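Local coordinates for glutathione peroxidase-like protein (Trypanosoma brucei, PDB 3DWV) that probably reduces hydroperoxides as a tryparedoxin-dependent peroxidase of the glutathione peroxidase family, built on a thioredoxin-like fold, at residues Thr70-Tyr75 with Phe80-Phe85; Asn120-Asn125 with Tyr132-Lys137. The protein carries 1 engineered substitution. One frame throughout, in Å; residues are numbered along the deposited sequence. Where two conformers were deposited one is given.

Interactions 1 and 2 follow one another along the chain and lie on opposite sides of its centre. Their own centres are 21 Å apart, and their nearest atoms come to about 5 Å without touching. Interaction 1 is largely apolar and joins helix 64-75 to strand 81-86 of the central sheet. Interaction 2 is polar: one buried lysine of helix 128-136 grips the loop that leads into that helix. Both belong to the three-layer framework of a thioredoxin-like fold. Neither includes Cys58, the predicted active-site residue, or Cys106, its disulfide partner in the oxidized protein; they join parts of the surrounding scaffold.

Interaction 1 of 2, residues Thr70-Tyr75 with Phe80-Phe85. Unlike the reference sequence in segment 70-75: Thr70 (reference Ala).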
loop_
_atom_site.group_PDB
_atom_site.type_symbol
_atom_site.label_atom_id
_atom_site.label_comp_id
_atom_site.label_asym_id
_atom_site.label_seq_id
_atom_site.Cartn_x
_atom_site.Cartn_y
_atom_site.Cartn_z
ATOM N N THR A 70 4.160 -12.503 5.068
ATOM C CA THR A 70 3.562 -13.824 4.964
ATOM C C THR A 70 2.827 -14.023 3.643
ATOM O O THR A 70 3.030 -15.053 2.990
ATOM C CB THR A 70 2.554 -14.065 6.098
ATOM O OG1 THR A 70 3.293 -14.000 7.341
ATOM C CG2 THR A 70 1.933 -15.455 5.940
ATOM N N LEU A 71 1.985 -13.045 3.246
ATOM C CA LEU A 71 1.212 -13.245 2.011
ATOM C C LEU A 71 2.127 -13.210 0.803
ATOM O O LEU A 71 1.987 -14.041 -0.115
ATOM C CB LEU A 71 0.140 -12.172 1.831
ATOM C CG LEU A 71 -1.016 -12.205 2.833
ATOM C CD1 LEU A 71 -1.815 -10.904 2.857
ATOM C CD2 LEU A 71 -1.902 -13.389 2.513
ATOM N N TYR A 72 3.043 -12.268 0.766
ATOM C CA TYR A 72 4.041 -12.207 -0.297
ATOM C C TYR A 72 4.752 -13.529 -0.521
ATOM O O TYR A 72 4.833 -14.082 -1.631
ATOM C CB TYR A 72 5.060 -11.113 0.077
ATOM C CG TYR A 72 6.096 -10.935 -1.007
ATOM C CD1 TYR A 72 5.744 -10.462 -2.268
ATOM C CD2 TYR A 72 7.416 -11.262 -0.751
ATOM C CE1 TYR A 72 6.677 -10.289 -3.278
ATOM C CE2 TYR A 72 8.364 -11.091 -1.763
ATOM C CZ TYR A 72 7.992 -10.619 -2.998
ATOM O OH TYR A 72 8.976 -10.481 -3.948
ATOM N N ASN A 73 5.308 -14.108 0.557
ATOM C CA ASN A 73 6.105 -15.329 0.411
ATOM C C ASN A 73 5.225 -16.528 0.105
ATOM O O ASN A 73 5.622 -17.439 -0.634
ATOM C CB ASN A 73 6.932 -15.575 1.684
ATOM C CG ASN A 73 8.111 -14.619 1.821
ATOM O OD1 ASN A 73 8.697 -14.205 0.803
ATOM N ND2 ASN A 73 8.429 -14.298 3.074
ATOM N N LYS A 74 4.016 -16.557 0.654
ATOM C CA LYS A 74 3.100 -17.646 0.373
ATOM C C LYS A 74 2.655 -17.702 -1.075
ATOM O O LYS A 74 2.490 -18.812 -1.598
ATOM C CB LYS A 74 1.859 -17.449 1.254
ATOM C CG LYS A 74 0.877 -18.592 1.102
ATOM C CD LYS A 74 0.474 -19.142 2.452
ATOM C CE LYS A 74 -0.721 -18.388 2.983
ATOM N NZ LYS A 74 -1.602 -19.288 3.815
ATOM N N TYR A 75 2.408 -16.565 -1.712
ATOM C CA TYR A 75 1.679 -16.509 -2.970
ATOM C C TYR A 75 2.473 -15.910 -4.121
ATOM O O TYR A 75 1.969 -15.961 -5.265
ATOM C CB TYR A 75 0.361 -15.703 -2.807
ATOM C CG TYR A 75 -0.606 -16.419 -1.875
ATOM C CD1 TYR A 75 -1.211 -17.618 -2.285
ATOM C CD2 TYR A 75 -0.926 -15.919 -0.610
ATOM C CE1 TYR A 75 -2.103 -18.279 -1.444
ATOM C CE2 TYR A 75 -1.821 -16.599 0.236
ATOM C CZ TYR A 75 -2.393 -17.781 -0.197
ATOM O OH TYR A 75 -3.271 -18.452 0.633
ATOM N N PHE A 80 1.423 -13.359 -7.620
ATOM C CA PHE A 80 1.051 -12.321 -6.707
ATOM C C PHE A 80 2.217 -11.411 -6.362
ATOM O O PHE A 80 3.379 -11.837 -6.372
ATOM C CB PHE A 80 0.515 -13.011 -5.457
ATOM C CG PHE A 80 0.127 -12.109 -4.291
ATOM C CD1 PHE A 80 -1.000 -11.304 -4.330
ATOM C CD2 PHE A 80 0.915 -12.117 -3.143
ATOM C CE1 PHE A 80 -1.356 -10.534 -3.239
ATOM C CE2 PHE A 80 0.577 -11.372 -2.050
ATOM C CZ PHE A 80 -0.572 -10.598 -2.090
ATOM N N THR A 81 1.959 -10.130 -6.055
ATOM C CA THR A 81 3.083 -9.362 -5.449
ATOM C C THR A 81 2.501 -8.425 -4.399
ATOM O O THR A 81 1.286 -8.186 -4.364
ATOM C CB THR A 81 3.984 -8.652 -6.464
ATOM O OG1 THR A 81 5.229 -8.217 -5.831
ATOM C CG2 THR A 81 3.304 -7.410 -7.030
ATOM N N VAL A 82 3.391 -7.949 -3.534
ATOM C CA VAL A 82 3.067 -6.882 -2.582
ATOM C C VAL A 82 3.933 -5.693 -2.975
ATOM O O VAL A 82 5.155 -5.923 -3.170
ATOM C CB VAL A 82 3.378 -7.363 -1.156
ATOM C CG1 VAL A 82 3.332 -6.197 -0.190
ATOM C CG2 VAL A 82 2.421 -8.505 -0.801
ATOM N N LEU A 83 3.379 -4.487 -3.075
ATOM C CA LEU A 83 4.190 -3.309 -3.323
ATOM C C LEU A 83 4.069 -2.349 -2.145
ATOM O O LEU A 83 2.923 -2.167 -1.678
ATOM C CB LEU A 83 3.694 -2.548 -4.555
ATOM C CG LEU A 83 3.698 -3.327 -5.871
ATOM C CD1 LEU A 83 3.213 -2.429 -7.007
ATOM C CD2 LEU A 83 5.096 -3.806 -6.245
ATOM N N ALA A 84 5.166 -1.726 -1.713
ATOM C CA ALA A 84 5.106 -0.821 -0.573
ATOM C C ALA A 84 5.448 0.624 -0.985
ATOM O O ALA A 84 6.500 0.829 -1.549
ATOM C CB ALA A 84 6.055 -1.255 0.557
ATOM N N PHE A 85 4.550 1.556 -0.652
ATOM C CA PHE A 85 4.824 2.970 -0.860
ATOM C C PHE A 85 5.134 3.648 0.466
ATOM O O PHE A 85 4.204 3.765 1.294
ATOM C CB PHE A 85 3.610 3.692 -1.483
ATOM C CG PHE A 85 3.451 3.395 -2.960
ATOM C CD1 PHE A 85 2.757 2.275 -3.359
ATOM C CD2 PHE A 85 3.965 4.240 -3.940
ATOM C CE1 PHE A 85 2.547 2.000 -4.694
ATOM C CE2 PHE A 85 3.779 3.971 -5.278
ATOM C CZ PHE A 85 3.074 2.843 -5.661
#
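Phe80 presses its side chain against the last turn of helix 64-75, where Leu71, Tyr72 and Tyr75 receive it. This is the tight part of the contact. Phe80 CB lies 3.3 Å from Tyr75 O, and Phe80 CD2 is 3.6 Å from Tyr75 CB. Further round the ring, Phe80 CE2 reaches Leu71 O at 3.6 Å and Leu71 CB at 4.0 Å. The amide Tyr72 N lies in the plane of the ring at its edge, 3.8 Å from Phe80 CE2. With CG turned opposite the Phe80 amide nitrogen (chi1 176°), the CD2-CE2 side of the ring is carried to the backbone of Leu71 and the CB of Tyr75. Leu71 O is at the same time the acceptor of the helical bond from Tyr75 N, so the aromatic carbons border a carbonyl that already has its donor. Tyr75 turns its ring away from the strand: Lys74 CG sits over one face, and the hydroxyl bonds Glu175.

The Tyr72 side has fewer contacts, and Tyr72 alone among the touching residues is partly exposed. It points CG away from its own N (chi1 -177°), and its ring reaches across the start of the strand. Tyr72 CB meets Val82 CG2 at 3.8 Å, while Tyr72 CD1 lies 3.7 Å from the amide Val82 N. Thr81 lies beside Tyr72 and points the same way; its OG1 is at the ring edge, 3.6 Å from Tyr72 CE1.

The contact closes the beta-alpha-beta unit of strand 49-54, helix 64-75 and strand 81-86. Leu71 and Val82 also touch strand 49-54, which runs parallel to 81-86, through Leu50 and Tyr52 respectively. Helix 171-181 packs alongside, with Ile174 on Leu71 and Leu178 on both Tyr75 and Phe80.

Interaction 2 of 2, residues Asn120-Asn125 with Tyr132-Lys137; sequences NVNGEN and YMKKTK
Lys134 reaches from helix 128-136 to the loop at Val121 and Asn122. Its CB points toward that loop, and the chain carries on past CG, bending about the CG-CD bond (chi3 71°). Lys134 CD comes within 3.7 Å of Val121 O. Lys134 CE then faces two oxygens, 3.6 Å from Asn122 OD1 and 3.7 Å from Val121 O. At the tip, Lys134 NZ donates to Val121 O at 2.8 Å and to Asn122 OD1 at 3.0 Å. Each bond lies in its carbonyl plane on a lone pair, with C=O...N angles of 141° and 138°. The ammonium group thus bridges two neighbouring acceptors and probably offsets their mutual repulsion. It also bonds a water, NZ to oxygen 3.1 Å, which accepts a weak bond from Gly123 N, and it forms a salt bridge with Glu131 one turn earlier.

The Asn122 side chain crosses the lysine at about a right angle, and its ND2 bonds Ile146 O and Gln93 O, which fixes the amide. The arrangement is a buried helix lysine tying down the loop that precedes its own helix, within the thioredoxin-like fold of glutathione peroxidases.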
loop_
_atom_site.group_PDB
_atom_site.type_symbol
_atom_site.label_atom_id
_atom_site.label_comp_id
_atom_site.label_asym_id
_atom_site.label_seq_id
_atom_site.Cartn_x
_atom_site.Cartn_y
_atom_site.Cartn_z
ATOM N N ASN A 120 3.436 11.384 -1.013
ATOM C CA ASN A 120 2.394 11.817 -0.050
ATOM C C ASN A 120 1.194 10.898 -0.271
ATOM O O ASN A 120 0.843 10.662 -1.456
ATOM C CB ASN A 120 1.930 13.283 -0.183
ATOM C CG ASN A 120 2.780 14.278 0.592
ATOM O OD1 ASN A 120 3.612 15.004 0.019
ATOM N ND2 ASN A 120 2.570 14.297 1.917
ATOM N N VAL A 121 0.608 10.377 0.833
ATOM C CA VAL A 121 -0.553 9.535 0.496
ATOM C C VAL A 121 -1.821 10.302 0.899
ATOM O O VAL A 121 -2.877 9.896 0.410
ATOM C CB VAL A 121 -0.559 8.172 1.137
ATOM C CG1 VAL A 121 0.592 7.289 0.646
ATOM C CG2 VAL A 121 -0.444 8.273 2.642
ATOM N N ASN A 122 -1.660 11.338 1.730
ATOM C CA ASN A 122 -2.787 12.235 2.029
ATOM C C ASN A 122 -2.470 13.698 1.659
ATOM O O ASN A 122 -1.337 14.031 1.287
ATOM C CB ASN A 122 -3.177 12.137 3.499
ATOM C CG ASN A 122 -3.632 10.766 3.932
ATOM O OD1 ASN A 122 -4.321 10.074 3.183
ATOM N ND2 ASN A 122 -3.305 10.416 5.185
ATOM N N GLY A 123 -3.463 14.589 1.755
ATOM C CA GLY A 123 -3.270 15.997 1.547
ATOM C C GLY A 123 -3.310 16.450 0.101
ATOM O O GLY A 123 -3.548 15.651 -0.834
ATOM N N GLU A 124 -3.079 17.750 -0.070
ATOM C CA GLU A 124 -3.148 18.361 -1.390
ATOM C C GLU A 124 -2.168 17.740 -2.366
ATOM O O GLU A 124 -2.448 17.713 -3.583
ATOM C CB GLU A 124 -2.852 19.867 -1.297
ATOM C CG GLU A 124 -1.418 20.190 -0.926
ATOM C CD GLU A 124 -1.158 21.632 -0.527
ATOM O OE1 GLU A 124 -2.103 22.451 -0.574
ATOM O OE2 GLU A 124 0.019 21.904 -0.161
ATOM N N ASN A 125 -1.031 17.249 -1.875
ATOM C CA ASN A 125 -0.170 16.662 -2.897
ATOM C C ASN A 125 -0.194 15.140 -2.867
ATOM O O ASN A 125 0.765 14.519 -3.344
ATOM C CB ASN A 125 1.277 17.185 -2.754
ATOM C CG ASN A 125 1.805 17.300 -4.186
ATOM O OD1 ASN A 125 2.859 16.807 -4.550
ATOM N ND2 ASN A 125 0.999 17.972 -5.004
ATOM N N TYR A 132 -6.812 7.836 -6.485
ATOM C CA TYR A 132 -7.705 6.840 -7.121
ATOM C C TYR A 132 -8.087 5.677 -6.229
ATOM O O TYR A 132 -9.275 5.299 -6.168
ATOM C CB TYR A 132 -6.979 6.353 -8.393
ATOM C CG TYR A 132 -7.637 5.139 -9.048
ATOM C CD1 TYR A 132 -8.879 5.217 -9.689
ATOM C CD2 TYR A 132 -6.987 3.916 -9.016
ATOM C CE1 TYR A 132 -9.446 4.087 -10.280
ATOM C CE2 TYR A 132 -7.533 2.789 -9.582
ATOM C CZ TYR A 132 -8.762 2.890 -10.207
ATOM O OH TYR A 132 -9.264 1.731 -10.761
ATOM N N MET A 133 -7.133 5.004 -5.550
ATOM C CA MET A 133 -7.488 3.842 -4.735
ATOM C C MET A 133 -8.378 4.257 -3.570
ATOM O O MET A 133 -9.346 3.560 -3.228
ATOM C CB MET A 133 -6.200 3.172 -4.200
ATOM C CG MET A 133 -5.382 2.525 -5.301
ATOM S SD MET A 133 -4.001 1.536 -4.670
ATOM C CE MET A 133 -3.087 2.651 -3.612
ATOM N N LYS A 134 -8.083 5.423 -2.954
ATOM C CA LYS A 134 -8.865 5.879 -1.795
ATOM C C LYS A 134 -10.292 6.213 -2.148
ATOM O O LYS A 134 -11.236 5.999 -1.352
ATOM C CB LYS A 134 -8.194 7.121 -1.177
ATOM C CG LYS A 134 -6.865 6.815 -0.470
ATOM C CD LYS A 134 -5.990 8.073 -0.432
ATOM C CE LYS A 134 -6.516 9.115 0.522
ATOM N NZ LYS A 134 -5.656 10.346 0.514
ATOM N N LYS A 135 -10.492 6.784 -3.357
ATOM C CA LYS A 135 -11.890 7.122 -3.647
ATOM C C LYS A 135 -12.580 5.857 -4.144
ATOM O O LYS A 135 -13.801 5.724 -3.916
ATOM C CB LYS A 135 -12.032 8.288 -4.602
ATOM C CG LYS A 135 -11.584 8.046 -6.032
ATOM C CD LYS A 135 -12.424 8.895 -6.981
ATOM C CE LYS A 135 -11.960 8.712 -8.421
ATOM N NZ LYS A 135 -10.495 8.989 -8.503
ATOM N N THR A 136 -11.837 4.944 -4.771
ATOM C CA THR A 136 -12.507 3.686 -5.173
ATOM C C THR A 136 -12.933 2.883 -3.947
ATOM O O THR A 136 -14.058 2.356 -3.901
ATOM C CB THR A 136 -11.607 2.839 -6.076
ATOM O OG1 THR A 136 -11.247 3.645 -7.201
ATOM C CG2 THR A 136 -12.358 1.610 -6.585
ATOM N N LYS A 137 -12.041 2.770 -2.975
ATOM C CA LYS A 137 -12.329 2.006 -1.741
ATOM C C LYS A 137 -12.064 2.944 -0.567
ATOM O O LYS A 137 -10.950 3.010 -0.014
ATOM C CB LYS A 137 -11.520 0.721 -1.621
ATOM C CG LYS A 137 -11.639 -0.188 -2.837
ATOM C CD LYS A 137 -13.013 -0.770 -3.023
ATOM C CE LYS A 137 -13.616 -1.593 -1.937
ATOM N NZ LYS A 137 -14.950 -2.076 -2.499
HETATM O O HOH W 1 -6.323 12.776 2.341
#